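Local coordinates for protein alpha-L-rhamnosidase (Aspergillus terreus, PDB 6GSZ) that probably hydrolyses terminal non-reducing alpha-L-rhamnose residues from alpha-L-rhamnosides, as a glycoside hydrolase that also binds calcium, at residues Q656-D666 and G698-Y709. Sequence-based numbering, arbitrary orientation. Where two conformers were deposited one is given.
Sequences QTGLALPLYFD and GTHLLGHTLSKY. With CA (calcium ion), chain Q; MAN (alpha-D-mannopyranose), chain C.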
# COMPACT_ATOMS: atom_id res chain seq x y z
N GLN A 656 3.99 28.93 5.43
CA GLN A 656 2.94 27.99 5.73
C GLN A 656 3.50 26.83 6.56
O GLN A 656 2.89 26.45 7.56
CB GLN A 656 2.23 27.54 4.47
CG GLN A 656 1.40 28.64 3.83
CD GLN A 656 0.60 28.17 2.65
OE1 GLN A 656 0.23 26.99 2.55
NE2 GLN A 656 0.34 29.10 1.73
N THR A 657 4.60 26.22 6.12
CA THR A 657 5.17 25.10 6.89
C THR A 657 5.77 25.57 8.23
O THR A 657 5.62 24.88 9.26
CB THR A 657 6.20 24.34 6.05
OG1 THR A 657 5.49 23.77 4.96
CG2 THR A 657 6.93 23.27 6.83
N GLY A 658 6.47 26.70 8.20
CA GLY A 658 7.13 27.20 9.40
C GLY A 658 6.18 27.53 10.55
O GLY A 658 6.57 27.35 11.72
N LEU A 659 4.95 27.92 10.21
CA LEU A 659 3.91 28.12 11.21
C LEU A 659 3.15 26.82 11.48
O LEU A 659 2.79 26.53 12.60
CB LEU A 659 2.97 29.22 10.73
CG LEU A 659 3.53 30.62 10.87
CD1 LEU A 659 2.88 31.54 9.87
CD2 LEU A 659 3.38 31.13 12.29
N ALA A 660 2.80 26.06 10.43
CA ALA A 660 1.90 24.90 10.63
C ALA A 660 2.55 23.87 11.57
O ALA A 660 1.88 23.27 12.43
CB ALA A 660 1.54 24.27 9.32
N LEU A 661 3.85 23.62 11.42
CA LEU A 661 4.47 22.57 12.26
C LEU A 661 4.42 22.89 13.75
O LEU A 661 3.96 22.02 14.52
CB LEU A 661 5.88 22.25 11.77
CG LEU A 661 6.00 21.74 10.35
CD1 LEU A 661 7.44 21.42 10.00
CD2 LEU A 661 5.12 20.51 10.13
N PRO A 662 4.91 24.06 14.23
CA PRO A 662 4.79 24.31 15.66
C PRO A 662 3.34 24.44 16.15
O PRO A 662 3.09 24.14 17.29
CB PRO A 662 5.62 25.59 15.85
CG PRO A 662 5.53 26.27 14.50
CD PRO A 662 5.63 25.14 13.51
N LEU A 663 2.40 24.83 15.28
CA LEU A 663 1.00 24.84 15.66
C LEU A 663 0.49 23.41 15.86
O LEU A 663 -0.13 23.10 16.87
CB LEU A 663 0.18 25.58 14.61
CG LEU A 663 0.34 27.10 14.63
CD1 LEU A 663 -0.30 27.72 13.40
CD2 LEU A 663 -0.24 27.69 15.90
N TYR A 664 0.75 22.51 14.91
CA TYR A 664 0.20 21.16 15.02
C TYR A 664 0.89 20.38 16.15
O TYR A 664 0.26 19.54 16.83
CB TYR A 664 0.35 20.40 13.70
CG TYR A 664 -0.53 19.19 13.63
CD1 TYR A 664 -1.89 19.33 13.51
CD2 TYR A 664 -0.00 17.92 13.78
CE1 TYR A 664 -2.72 18.23 13.51
CE2 TYR A 664 -0.82 16.80 13.78
CZ TYR A 664 -2.18 16.96 13.62
OH TYR A 664 -3.04 15.91 13.64
N PHE A 665 2.20 20.63 16.33
CA PHE A 665 3.01 19.91 17.30
C PHE A 665 2.99 20.58 18.70
O PHE A 665 3.63 20.07 19.62
CB PHE A 665 4.44 19.73 16.79
CG PHE A 665 4.60 18.92 15.51
CD1 PHE A 665 3.67 17.99 15.08
CD2 PHE A 665 5.71 19.14 14.73
CE1 PHE A 665 3.86 17.26 13.91
CE2 PHE A 665 5.90 18.44 13.55
CZ PHE A 665 4.97 17.51 13.15
N ASP A 666 2.27 21.70 18.83
CA ASP A 666 2.02 22.39 20.12
C ASP A 666 3.35 22.83 20.76
O ASP A 666 3.66 22.54 21.92
CB ASP A 666 1.19 21.52 21.07
CG ASP A 666 -0.22 21.23 20.60
OD1 ASP A 666 -0.92 22.19 20.22
OD2 ASP A 666 -0.62 20.05 20.66
N GLY A 698 4.87 19.93 5.26
CA GLY A 698 3.72 20.69 5.72
C GLY A 698 2.38 20.22 5.17
O GLY A 698 1.35 20.40 5.81
N THR A 699 2.36 19.65 3.97
CA THR A 699 1.10 19.47 3.23
C THR A 699 0.13 18.54 3.96
O THR A 699 -1.08 18.88 4.15
CB THR A 699 1.35 18.96 1.82
OG1 THR A 699 2.09 19.97 1.13
CG2 THR A 699 0.06 18.71 1.08
N HIS A 700 0.62 17.39 4.47
CA HIS A 700 -0.26 16.41 5.08
C HIS A 700 -0.92 16.92 6.36
O HIS A 700 -1.96 16.33 6.79
CB HIS A 700 0.44 15.07 5.32
CG HIS A 700 1.48 15.09 6.39
ND1 HIS A 700 1.30 14.42 7.58
CD2 HIS A 700 2.72 15.65 6.46
CE1 HIS A 700 2.38 14.56 8.33
NE2 HIS A 700 3.27 15.31 7.67
N LEU A 701 -0.35 17.96 6.96
CA LEU A 701 -0.85 18.47 8.24
C LEU A 701 -1.57 19.82 8.10
O LEU A 701 -2.19 20.29 9.06
CB LEU A 701 0.32 18.61 9.21
CG LEU A 701 1.05 17.35 9.61
CD1 LEU A 701 2.26 17.76 10.47
CD2 LEU A 701 0.09 16.40 10.32
N LEU A 702 -1.50 20.47 6.95
CA LEU A 702 -1.95 21.86 6.84
C LEU A 702 -3.44 22.00 7.16
O LEU A 702 -3.84 22.85 7.96
CB LEU A 702 -1.62 22.41 5.45
CG LEU A 702 -2.00 23.87 5.22
CD1 LEU A 702 -1.28 24.78 6.21
CD2 LEU A 702 -1.69 24.27 3.78
N GLY A 703 -4.31 21.20 6.56
CA GLY A 703 -5.73 21.30 6.81
C GLY A 703 -6.06 20.99 8.25
O GLY A 703 -6.91 21.66 8.87
N HIS A 704 -5.43 19.97 8.81
CA HIS A 704 -5.69 19.57 10.19
C HIS A 704 -5.24 20.66 11.15
O HIS A 704 -5.88 20.85 12.20
CB HIS A 704 -5.02 18.24 10.53
CG HIS A 704 -5.57 17.14 9.72
ND1 HIS A 704 -6.89 16.76 9.80
CD2 HIS A 704 -5.01 16.37 8.76
CE1 HIS A 704 -7.11 15.77 8.94
NE2 HIS A 704 -5.97 15.53 8.28
N THR A 705 -4.18 21.38 10.81
CA THR A 705 -3.67 22.43 11.65
C THR A 705 -4.69 23.58 11.66
O THR A 705 -5.03 24.14 12.73
CB THR A 705 -2.31 22.94 11.17
OG1 THR A 705 -1.35 21.87 11.21
CG2 THR A 705 -1.81 24.10 12.01
N LEU A 706 -5.19 23.97 10.48
CA LEU A 706 -6.12 25.07 10.40
C LEU A 706 -7.41 24.70 11.13
O LEU A 706 -7.95 25.52 11.91
CB LEU A 706 -6.38 25.44 8.93
CG LEU A 706 -5.21 26.16 8.26
CD1 LEU A 706 -5.36 26.10 6.75
CD2 LEU A 706 -5.13 27.60 8.73
N SER A 707 -7.91 23.49 10.96
CA SER A 707 -9.13 23.06 11.65
C SER A 707 -8.92 23.01 13.17
O SER A 707 -9.83 23.36 13.93
CB SER A 707 -9.61 21.73 11.12
OG SER A 707 -10.02 21.86 9.76
N LYS A 708 -7.74 22.61 13.65
CA LYS A 708 -7.42 22.54 15.07
C LYS A 708 -7.64 23.91 15.73
O LYS A 708 -8.07 23.97 16.89
CB LYS A 708 -5.96 22.10 15.24
CG LYS A 708 -5.40 22.11 16.66
CD LYS A 708 -3.99 21.56 16.71
CE LYS A 708 -3.39 21.55 18.10
NZ LYS A 708 -2.19 20.70 18.15
N TYR A 709 -7.43 24.99 14.96
CA TYR A 709 -7.55 26.38 15.46
C TYR A 709 -8.81 27.08 14.96
O TYR A 709 -8.93 28.33 15.06
CB TYR A 709 -6.29 27.16 15.08
CG TYR A 709 -5.27 26.90 16.14
CD1 TYR A 709 -5.35 27.55 17.35
CD2 TYR A 709 -4.36 25.88 16.00
CE1 TYR A 709 -4.47 27.27 18.38
CE2 TYR A 709 -3.48 25.57 17.02
CZ TYR A 709 -3.53 26.28 18.20
OH TYR A 709 -2.68 25.95 19.20
CA CA Q . 3.86 21.46 23.97
C1 MAN C . -0.27 22.05 25.86
C2 MAN C . 1.22 21.65 25.77
C3 MAN C . 2.03 22.96 26.06
C4 MAN C . 1.53 24.17 25.23
C5 MAN C . 0.02 24.35 25.38
C6 MAN C . -0.54 25.55 24.59
O2 MAN C . 1.62 20.92 24.53
O3 MAN C . 3.45 22.71 25.89
O4 MAN C . 2.12 25.42 25.64
O5 MAN C . -0.61 23.13 24.98
O6 MAN C . -0.07 25.56 23.23
O HOH W 1 -0.51 24.69 19.05
O HOH W 2 -2.48 18.41 17.07
O HOH W 3 3.50 19.70 22.50
O HOH W 4 3.62 19.56 25.51
O HOH W 5 5.78 20.92 24.45
O HOH W 6 4.86 24.02 23.99
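Lys708 reaches from the end of helix 699-708 to the C-terminal end of helix 656-664, where its ammonium group forms a salt bridge with Asp666 (NZ to OD1 2.8 Å, NZ to OD2 3.0 Å). Its fully extended chain, with CG anti to the backbone N (chi1 174°), carries NZ far enough to meet the last-turn carbonyls as well, Tyr664 O (3.0 Å from NZ) and Leu663 O. All four bonds from NZ are weak, as expected of one ammonium shared among so many acceptors. Two waters join the cluster: one donates to Tyr664 O, the other to both Leu663 O and Asp666 OD1. Ammonium and waters thus both serve carbonyls at a helix end that closes in a Schellman motif at Asp666. Beyond it, Asp666 O binds a calcium ion at 2.3 Å, together with O2 and O3 of a glycan mannose and four waters, one of them held by Phe665 O.

Away from this end, the contact is largely apolar. Leu701 CD2 sits over one face of the Tyr664 ring, 4.0 Å from its centroid, a CH-pi contact, while its CD1 meets Phe665 CZ and Leu661 CD2. Thr705 turns CG2 against Leu663 CB (3.6 Å), and its hydroxyl, lying against Tyr664 CB, donates back to Leu701 O from above the carbonyl plane (2.8 Å from OG1); Leu701 O also accepts from Thr705 N. Other polar ends find partners outside the contact: Tyr664 OH with Arg479, Thr657 OG1 with Asp580, His704 NE2 with Ser769, and the Gln656 amide with Gly693 N and Lys691 O.

The two helices of the six-hairpin glycosidase domain cross at 63°, their axes 9.4 Å apart. Helix 598-619 packs on Leu661, Phe665 and Leu701, helix 712-719 on Gln656 and Leu702, and helix 671-687 on Leu659 and Tyr709.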